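Local coordinates for single-stranded-DNA-specific exonuclease RecJ (Thermus thermophilus, PDB 2ZXR), which degrades single-stranded DNA from the 5' end toward the 3' end, using divalent metal ions, and has no detectable activity on single-stranded RNA, at residues 364-369 and 399-404; 432-437 and 460-465; 480-485 and 501-506. All coordinates share one frame; numbering follows the deposited sequence.

Contact 1: 364-369 and 399-404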
loop_
_atom_site.group_PDB
_atom_site.type_symbol
_atom_site.label_atom_id
_atom_site.label_comp_id
_atom_site.label_asym_id
_atom_site.label_seq_id
_atom_site.Cartn_x
_atom_site.Cartn_y
_atom_site.Cartn_z
ATOM N N GLN A 364 -31.794 -3.450 7.203
ATOM C CA GLN A 364 -32.399 -4.258 8.253
ATOM C C GLN A 364 -32.007 -3.763 9.658
ATOM O O GLN A 364 -31.789 -4.553 10.579
ATOM C CB GLN A 364 -32.006 -5.741 8.046
ATOM C CG GLN A 364 -32.542 -6.264 6.702
ATOM C CD GLN A 364 -32.388 -7.763 6.520
ATOM O OE1 GLN A 364 -31.381 -8.244 5.983
ATOM N NE2 GLN A 364 -33.388 -8.511 6.959
ATOM N N GLY A 365 -31.913 -2.451 9.813
ATOM C CA GLY A 365 -31.595 -1.890 11.111
ATOM C C GLY A 365 -30.152 -1.994 11.556
ATOM O O GLY A 365 -29.806 -1.594 12.674
ATOM N N LYS A 366 -29.306 -2.565 10.712
ATOM C CA LYS A 366 -27.894 -2.651 11.060
ATOM C C LYS A 366 -27.207 -1.594 10.233
ATOM O O LYS A 366 -27.618 -1.312 9.112
ATOM C CB LYS A 366 -27.338 -4.042 10.755
ATOM C CG LYS A 366 -28.042 -5.148 11.553
ATOM C CD LYS A 366 -28.107 -4.779 13.037
ATOM C CE LYS A 366 -28.608 -5.941 13.910
ATOM N NZ LYS A 366 -27.591 -7.049 14.017
ATOM N N GLY A 367 -26.175 -0.980 10.784
ATOM C CA GLY A 367 -25.498 0.056 10.032
ATOM C C GLY A 367 -24.001 -0.144 9.909
ATOM O O GLY A 367 -23.347 -0.662 10.816
ATOM N N THR A 368 -23.452 0.290 8.781
ATOM C CA THR A 368 -22.030 0.166 8.568
ATOM C C THR A 368 -21.513 1.492 8.083
ATOM O O THR A 368 -22.223 2.210 7.387
ATOM C CB THR A 368 -21.702 -0.890 7.500
ATOM O OG1 THR A 368 -20.284 -1.075 7.460
ATOM C CG2 THR A 368 -22.146 -0.410 6.101
ATOM N N VAL A 369 -20.276 1.809 8.441
ATOM C CA VAL A 369 -19.642 3.051 8.020
ATOM C C VAL A 369 -18.221 2.783 7.513
ATOM O O VAL A 369 -17.499 1.985 8.102
ATOM C CB VAL A 369 -19.457 4.049 9.199
ATOM C CG1 VAL A 369 -18.882 5.353 8.658
ATOM C CG2 VAL A 369 -20.792 4.311 9.932
ATOM N N GLY A 399 -19.530 0.453 13.076
ATOM C CA GLY A 399 -20.769 -0.279 12.904
ATOM C C GLY A 399 -21.788 0.212 13.919
ATOM O O GLY A 399 -21.415 0.791 14.946
ATOM N N PHE A 400 -23.068 -0.006 13.637
ATOM C CA PHE A 400 -24.104 0.414 14.563
ATOM C C PHE A 400 -25.397 -0.316 14.304
ATOM O O PHE A 400 -25.484 -1.124 13.390
ATOM C CB PHE A 400 -24.314 1.944 14.496
ATOM C CG PHE A 400 -24.739 2.480 13.133
ATOM C CD1 PHE A 400 -26.083 2.779 12.869
ATOM C CD2 PHE A 400 -23.799 2.720 12.131
ATOM C CE1 PHE A 400 -26.482 3.321 11.613
ATOM C CE2 PHE A 400 -24.184 3.248 10.889
ATOM C CZ PHE A 400 -25.534 3.551 10.630
ATOM N N ALA A 401 -26.385 -0.072 15.158
ATOM C CA ALA A 401 -27.700 -0.643 14.995
ATOM C C ALA A 401 -28.586 0.580 15.228
ATOM O O ALA A 401 -28.202 1.504 15.966
ATOM C CB ALA A 401 -27.966 -1.738 16.036
ATOM N N MET A 402 -29.767 0.586 14.619
ATOM C CA MET A 402 -30.656 1.727 14.728
ATOM C C MET A 402 -32.020 1.440 14.109
ATOM O O MET A 402 -32.141 0.687 13.136
ATOM C CB MET A 402 -30.025 2.919 14.002
ATOM C CG MET A 402 -30.943 4.105 13.768
ATOM S SD MET A 402 -30.174 5.425 12.762
ATOM C CE MET A 402 -30.641 4.917 11.117
ATOM N N ASP A 403 -33.056 2.050 14.675
ATOM C CA ASP A 403 -34.394 1.866 14.153
ATOM C C ASP A 403 -34.405 2.618 12.824
ATOM O O ASP A 403 -34.114 3.814 12.783
ATOM C CB ASP A 403 -35.413 2.462 15.128
ATOM C CG ASP A 403 -36.832 2.131 14.743
ATOM O OD1 ASP A 403 -37.248 2.508 13.634
ATOM O OD2 ASP A 403 -37.530 1.492 15.547
ATOM N N GLU A 404 -34.718 1.926 11.732
ATOM C CA GLU A 404 -34.727 2.590 10.430
ATOM C C GLU A 404 -35.663 3.796 10.335
ATOM O O GLU A 404 -35.530 4.625 9.428
ATOM C CB GLU A 404 -35.055 1.582 9.327
ATOM C CG GLU A 404 -34.017 0.481 9.208
ATOM C CD GLU A 404 -34.293 -0.483 8.045
ATOM O OE1 GLU A 404 -35.410 -0.449 7.485
ATOM O OE2 GLU A 404 -33.391 -1.277 7.694
#

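Contact 2: 432-437 and 460-465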
loop_
_atom_site.group_PDB
_atom_site.type_symbol
_atom_site.label_atom_id
_atom_site.label_comp_id
_atom_site.label_asym_id
_atom_site.label_seq_id
_atom_site.Cartn_x
_atom_site.Cartn_y
_atom_site.Cartn_z
ATOM N N ASP A 432 9.624 7.771 -8.312
ATOM C CA ASP A 432 10.588 8.482 -9.138
ATOM C C ASP A 432 10.138 8.412 -10.585
ATOM O O ASP A 432 9.139 7.768 -10.901
ATOM C CB ASP A 432 11.940 7.781 -8.994
ATOM C CG ASP A 432 13.048 8.457 -9.773
ATOM O OD1 ASP A 432 14.043 7.759 -10.086
ATOM O OD2 ASP A 432 12.943 9.669 -10.065
ATOM N N LEU A 433 10.890 9.085 -11.454
ATOM C CA LEU A 433 10.650 9.091 -12.896
ATOM C C LEU A 433 11.080 7.693 -13.348
ATOM O O LEU A 433 12.082 7.191 -12.874
ATOM C CB LEU A 433 11.555 10.130 -13.571
ATOM C CG LEU A 433 11.131 11.564 -13.931
ATOM C CD1 LEU A 433 9.650 11.707 -13.763
ATOM C CD2 LEU A 433 11.895 12.594 -13.096
ATOM N N LEU A 434 10.330 7.057 -14.239
ATOM C CA LEU A 434 10.705 5.719 -14.711
ATOM C C LEU A 434 12.041 5.805 -15.459
ATOM O O LEU A 434 12.267 6.756 -16.189
ATOM C CB LEU A 434 9.650 5.169 -15.671
ATOM C CG LEU A 434 9.783 3.684 -16.025
ATOM C CD1 LEU A 434 9.329 2.858 -14.832
ATOM C CD2 LEU A 434 8.937 3.349 -17.241
ATOM N N PRO A 435 12.947 4.824 -15.257
ATOM C CA PRO A 435 14.261 4.784 -15.923
ATOM C C PRO A 435 14.086 4.473 -17.399
ATOM O O PRO A 435 12.974 4.223 -17.842
ATOM C CB PRO A 435 14.988 3.648 -15.196
ATOM C CG PRO A 435 14.436 3.735 -13.814
ATOM C CD PRO A 435 12.933 3.891 -14.119
ATOM N N GLU A 436 15.181 4.492 -18.161
ATOM C CA GLU A 436 15.111 4.174 -19.590
ATOM C C GLU A 436 14.789 2.684 -19.714
ATOM O O GLU A 436 15.065 1.885 -18.799
ATOM C CB GLU A 436 16.441 4.488 -20.295
ATOM C CG GLU A 436 16.799 5.974 -20.339
ATOM C CD GLU A 436 16.021 6.746 -21.387
ATOM O OE1 GLU A 436 15.999 7.996 -21.296
ATOM O OE2 GLU A 436 15.439 6.121 -22.310
ATOM N N PRO A 437 14.205 2.295 -20.854
ATOM C CA PRO A 437 13.809 0.911 -21.150
ATOM C C PRO A 437 14.887 -0.142 -20.906
ATOM O O PRO A 437 14.604 -1.216 -20.388
ATOM C CB PRO A 437 13.384 0.976 -22.621
ATOM C CG PRO A 437 12.987 2.433 -22.831
ATOM C CD PRO A 437 13.997 3.181 -22.019
ATOM N N PRO A 460 5.677 0.034 -5.368
ATOM C CA PRO A 460 6.005 1.406 -5.796
ATOM C C PRO A 460 5.432 1.810 -7.161
ATOM O O PRO A 460 5.298 0.973 -8.070
ATOM C CB PRO A 460 7.531 1.407 -5.825
ATOM C CG PRO A 460 7.861 0.010 -6.140
ATOM C CD PRO A 460 6.894 -0.793 -5.285
ATOM N N LEU A 461 5.118 3.099 -7.303
ATOM C CA LEU A 461 4.610 3.629 -8.563
ATOM C C LEU A 461 5.620 4.602 -9.167
ATOM O O LEU A 461 6.179 5.452 -8.455
ATOM C CB LEU A 461 3.299 4.371 -8.356
ATOM C CG LEU A 461 2.108 3.562 -7.868
ATOM C CD1 LEU A 461 1.041 4.535 -7.372
ATOM C CD2 LEU A 461 1.594 2.657 -8.992
ATOM N N PHE A 462 5.860 4.475 -10.469
ATOM C CA PHE A 462 6.794 5.366 -11.150
ATOM C C PHE A 462 6.004 6.383 -11.965
ATOM O O PHE A 462 4.845 6.164 -12.341
ATOM C CB PHE A 462 7.735 4.610 -12.111
ATOM C CG PHE A 462 8.761 3.755 -11.421
ATOM C CD1 PHE A 462 8.479 2.435 -11.087
ATOM C CD2 PHE A 462 9.992 4.283 -11.069
ATOM C CE1 PHE A 462 9.420 1.649 -10.404
ATOM C CE2 PHE A 462 10.931 3.519 -10.389
ATOM C CZ PHE A 462 10.643 2.189 -10.055
ATOM N N LEU A 463 6.653 7.495 -12.267
ATOM C CA LEU A 463 6.005 8.514 -13.050
ATOM C C LEU A 463 6.575 8.427 -14.451
ATOM O O LEU A 463 7.780 8.294 -14.614
ATOM C CB LEU A 463 6.299 9.880 -12.439
ATOM C CG LEU A 463 5.835 11.123 -13.198
ATOM C CD1 LEU A 463 4.296 11.235 -13.137
ATOM C CD2 LEU A 463 6.490 12.359 -12.564
ATOM N N LEU A 464 5.699 8.443 -15.445
ATOM C CA LEU A 464 6.088 8.452 -16.842
ATOM C C LEU A 464 5.438 9.736 -17.352
ATOM O O LEU A 464 4.425 10.201 -16.786
ATOM C CB LEU A 464 5.550 7.261 -17.622
ATOM C CG LEU A 464 6.204 5.912 -17.327
ATOM C CD1 LEU A 464 5.828 5.474 -15.906
ATOM C CD2 LEU A 464 5.736 4.877 -18.352
ATOM N N PHE A 465 6.014 10.311 -18.402
ATOM C CA PHE A 465 5.514 11.574 -18.926
ATOM C C PHE A 465 5.794 11.692 -20.409
ATOM O O PHE A 465 6.835 11.232 -20.887
ATOM C CB PHE A 465 6.201 12.724 -18.186
ATOM C CG PHE A 465 5.641 14.083 -18.510
ATOM C CD1 PHE A 465 6.069 14.787 -19.632
ATOM C CD2 PHE A 465 4.656 14.651 -17.709
ATOM C CE1 PHE A 465 5.514 16.050 -19.960
ATOM C CE2 PHE A 465 4.093 15.915 -18.024
ATOM C CZ PHE A 465 4.529 16.607 -19.154
#

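Contact 3: 480-485 and 501-506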
loop_
_atom_site.group_PDB
_atom_site.type_symbol
_atom_site.label_atom_id
_atom_site.label_comp_id
_atom_site.label_asym_id
_atom_site.label_seq_id
_atom_site.Cartn_x
_atom_site.Cartn_y
_atom_site.Cartn_z
ATOM N N LEU A 480 -6.950 0.163 -23.039
ATOM C CA LEU A 480 -6.078 0.545 -24.154
ATOM C C LEU A 480 -4.584 0.399 -23.837
ATOM O O LEU A 480 -4.191 0.019 -22.722
ATOM C CB LEU A 480 -6.359 1.991 -24.588
ATOM C CG LEU A 480 -5.953 3.172 -23.694
ATOM C CD1 LEU A 480 -4.484 3.467 -23.882
ATOM C CD2 LEU A 480 -6.754 4.417 -24.060
ATOM N N ALA A 481 -3.758 0.724 -24.826
ATOM C CA ALA A 481 -2.318 0.635 -24.681
ATOM C C ALA A 481 -1.635 1.666 -25.562
ATOM O O ALA A 481 -2.096 1.959 -26.663
ATOM C CB ALA A 481 -1.853 -0.756 -25.051
ATOM N N PHE A 482 -0.535 2.221 -25.071
ATOM C CA PHE A 482 0.219 3.219 -25.824
ATOM C C PHE A 482 1.658 3.251 -25.329
ATOM O O PHE A 482 2.023 2.490 -24.427
ATOM C CB PHE A 482 -0.433 4.598 -25.682
ATOM C CG PHE A 482 -0.490 5.103 -24.280
ATOM C CD1 PHE A 482 0.529 5.901 -23.772
ATOM C CD2 PHE A 482 -1.551 4.753 -23.448
ATOM C CE1 PHE A 482 0.494 6.344 -22.452
ATOM C CE2 PHE A 482 -1.597 5.188 -22.130
ATOM C CZ PHE A 482 -0.572 5.985 -21.631
ATOM N N ARG A 483 2.473 4.124 -25.912
ATOM C CA ARG A 483 3.870 4.208 -25.520
ATOM C C ARG A 483 4.353 5.572 -25.098
ATOM O O ARG A 483 3.944 6.590 -25.654
ATOM C CB ARG A 483 4.772 3.716 -26.656
ATOM C CG ARG A 483 4.812 2.220 -26.798
ATOM C CD ARG A 483 6.136 1.784 -27.395
ATOM N NE ARG A 483 6.398 0.372 -27.125
ATOM C CZ ARG A 483 5.605 -0.622 -27.516
ATOM N NH1 ARG A 483 4.494 -0.359 -28.204
ATOM N NH2 ARG A 483 5.916 -1.877 -27.210
ATOM N N LEU A 484 5.238 5.584 -24.108
ATOM C CA LEU A 484 5.833 6.822 -23.630
ATOM C C LEU A 484 7.333 6.582 -23.577
ATOM O O LEU A 484 7.810 5.764 -22.774
ATOM C CB LEU A 484 5.327 7.199 -22.234
ATOM C CG LEU A 484 3.892 7.700 -22.072
ATOM C CD1 LEU A 484 3.699 8.146 -20.631
ATOM C CD2 LEU A 484 3.617 8.859 -23.019
ATOM N N LYS A 485 8.066 7.294 -24.439
ATOM C CA LYS A 485 9.517 7.175 -24.524
ATOM C C LYS A 485 9.913 5.705 -24.703
ATOM O O LYS A 485 10.805 5.209 -24.012
ATOM C CB LYS A 485 10.180 7.723 -23.253
ATOM C CG LYS A 485 9.633 9.056 -22.738
ATOM C CD LYS A 485 9.840 10.179 -23.733
ATOM C CE LYS A 485 9.274 11.478 -23.180
ATOM N NZ LYS A 485 9.237 12.576 -24.193
ATOM N N PRO A 501 -2.903 15.433 -25.790
ATOM C CA PRO A 501 -1.624 15.456 -26.516
ATOM C C PRO A 501 -0.420 15.114 -25.634
ATOM O O PRO A 501 0.592 14.588 -26.106
ATOM C CB PRO A 501 -1.577 16.876 -27.093
ATOM C CG PRO A 501 -2.457 17.669 -26.164
ATOM C CD PRO A 501 -3.590 16.734 -25.865
ATOM N N GLU A 502 -0.541 15.422 -24.352
ATOM C CA GLU A 502 0.504 15.125 -23.392
ATOM C C GLU A 502 -0.135 14.528 -22.153
ATOM O O GLU A 502 -1.159 15.027 -21.663
ATOM C CB GLU A 502 1.257 16.389 -22.998
ATOM C CG GLU A 502 2.625 16.546 -23.637
ATOM C CD GLU A 502 3.490 17.501 -22.831
ATOM O OE1 GLU A 502 4.646 17.775 -23.231
ATOM O OE2 GLU A 502 2.999 17.976 -21.779
ATOM N N VAL A 503 0.477 13.469 -21.630
ATOM C CA VAL A 503 -0.047 12.814 -20.438
ATOM C C VAL A 503 0.996 12.581 -19.356
ATOM O O VAL A 503 2.209 12.665 -19.581
ATOM C CB VAL A 503 -0.659 11.430 -20.773
ATOM C CG1 VAL A 503 -1.829 11.576 -21.727
ATOM C CG2 VAL A 503 0.403 10.541 -21.380
ATOM N N GLU A 504 0.496 12.292 -18.168
ATOM C CA GLU A 504 1.323 11.965 -17.022
ATOM C C GLU A 504 0.752 10.626 -16.576
ATOM O O GLU A 504 -0.457 10.441 -16.598
ATOM C CB GLU A 504 1.147 12.993 -15.907
ATOM C CG GLU A 504 2.298 13.932 -15.804
ATOM C CD GLU A 504 2.113 14.951 -14.730
ATOM O OE1 GLU A 504 3.146 15.527 -14.351
ATOM O OE2 GLU A 504 0.959 15.181 -14.273
ATOM N N VAL A 505 1.613 9.700 -16.185
ATOM C CA VAL A 505 1.161 8.377 -15.759
ATOM C C VAL A 505 1.834 7.931 -14.478
ATOM O O VAL A 505 3.054 8.060 -14.353
ATOM C CB VAL A 505 1.502 7.294 -16.796
ATOM C CG1 VAL A 505 1.121 5.902 -16.226
ATOM C CG2 VAL A 505 0.775 7.562 -18.111
ATOM N N ALA A 506 1.040 7.399 -13.544
ATOM C CA ALA A 506 1.550 6.857 -12.297
ATOM C C ALA A 506 1.416 5.366 -12.561
ATOM O O ALA A 506 0.295 4.859 -12.681
ATOM C CB ALA A 506 0.682 7.251 -11.148
#

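Contact 1: 364-369 and 399-404
Gly399 CA lies 3.3 Å from Gly367 O in a CA-H...O contact, within the antiparallel pairing of strands 366-370 and 397-401 in the mixed sheet of the DHHA1 domain. The two short strands run at 158° to each other, and Gly399 has Thr368 as its non-hydrogen-bonded partner.

Phe400 brings the main side-chain packing. It forms a hydrogen-bonded pair with Gly367: Gly367 N donates to Phe400 O at 2.7 Å, and Phe400 N returns a bond to Gly367 O. Each donor stands well above the plane of the carbonyl it meets. With CG set between its own backbone N and carbonyl carbon (chi1 60°), the ring folds back across the neighbouring strand and lies flat on Gly367, whose CA sits 3.5 Å from the ring centroid in a CH-pi contact. Val369 CG2 reaches the same ring at its edge, near the ring plane. Away from the pair, Leu381 of helix 377-383 and the ring of Phe410 also pack against Phe400.

Ala401 follows as a non-hydrogen-bonded partner of Lys366, its CA in a CA-H...O contact with Gly365 O. Met402 N then donates to that same oxygen at 2.9 Å, the last backbone bond of the pairing.

Glu404 finishes the contact from beyond the strand. Its chain, extended past CG, carries the carboxylate to the turn before strand 366-370, where Gly365 N bonds to Glu404 OE2 at 2.8 Å, approaching from above the carboxylate plane.

Contact 2: 432-437 and 460-465
Leu433 and Leu463 form a parallel bridge in the RecJ OB domain, where strands 426-433 and 462-466 are the two strands of a beta-alpha-beta unit joined through helix 440-447. Two backbone hydrogen bonds hold the bridge, both made by Leu463: its N donates to Asp432 O at 2.8 Å, and its O accepts from Leu434 N at 2.9 Å. Leu433 is thus gripped through the residues before and after it, the usual parallel pattern. The pairing rests on this one bridge, because the touching parts diverge at 58°.

The only charged side chain in the touching part, Asp432, turns its carboxylate to helix 624-639, where OD2 forms a salt bridge with Arg633; this ties the strand to the C-terminal part of the chain.

Apolar packing does the rest. Leu434 aims its branch at strand 462-466 with CG anti to N (chi1 -169°), and chi2 of 74° turns CD1 to Phe462 and CD2 to Leu464. CD1 comes obliquely against Phe462, 3.6 Å from its CG, while CD2 meets Leu464 CD2 at 3.7 Å. Pro435 CD comes obliquely to Phe462 CE2, at 4.2 Å, and Leu447 of helix 440-447 also touches the Phe462 side chain. Leu433 and Leu463 point the same way; the Leu433 side chain is off the usual rotamers, and the tight 3.4 Å between Leu433 CD1 and Leu463 CD2 is therefore doubtful.

Contact 3: 480-485 and 501-506
Phe482 has CG between its backbone N and carbonyl carbon (chi1 61°), and Leu484 places its own CG beside N (chi1 -72°); these two settings send both side chains across the interior of the RecJ OB domain to Val503 and Val505. The strands they leave, 480-484 and 503-506, belong to the same mixed sheet but are not neighbours in it. They face each other over an apolar interior, with axes 9.9 Å apart at their closest and 102° between their directions, consistent with the curled barrel of an OB fold. No hydrogen bond spans the gap, so the contact is purely apolar.

Alternate residues on each strand point inward, and one methyl of each valine does the touching. Phe482 CE1 comes obliquely to Val503 CG2 at 4.3 Å. Val505 CG2 stands at the edge of the Phe482 ring, near its plane and closest to CZ at 4.1 Å. The Phe482 and Val505 side chains slide past each other in opposite directions, whereas Leu484 slants across both valines.

Surrounding strands complete the packing: Leu464 touches both Leu484 and Val505, Leu527 meets Phe482, and Ala524 meets Val505. The intervening Glu504 points away, with OE2 in a salt bridge to Arg528. Leu484 CD2 meets Val503 CG2 at 4.0 Å, while Leu484 CD1 lies between the two valines, 4.1 Å from Val503 CG2 and 3.9 Å from Val505 CG2.

In the fold
Contacts 2 and 3 belong together: their centres are 11 Å apart in one mixed sheet of the RecJ OB domain. Strands 462-466 and 503-514 are neighbours there, and a probable hydrogen bond from Leu464 N to Val505 O, 2.9 Å long, joins the backbones. Contact 1 stands apart in the DHHA1 domain, with its centre 45 Å from the centre of either of the others, and its nearest atoms remain about 24 Å from contact 2 and about 27 Å from contact 3. None of the three reaches the magnesium site formed by Asp84, Asp136, His160, His161 and Asp221.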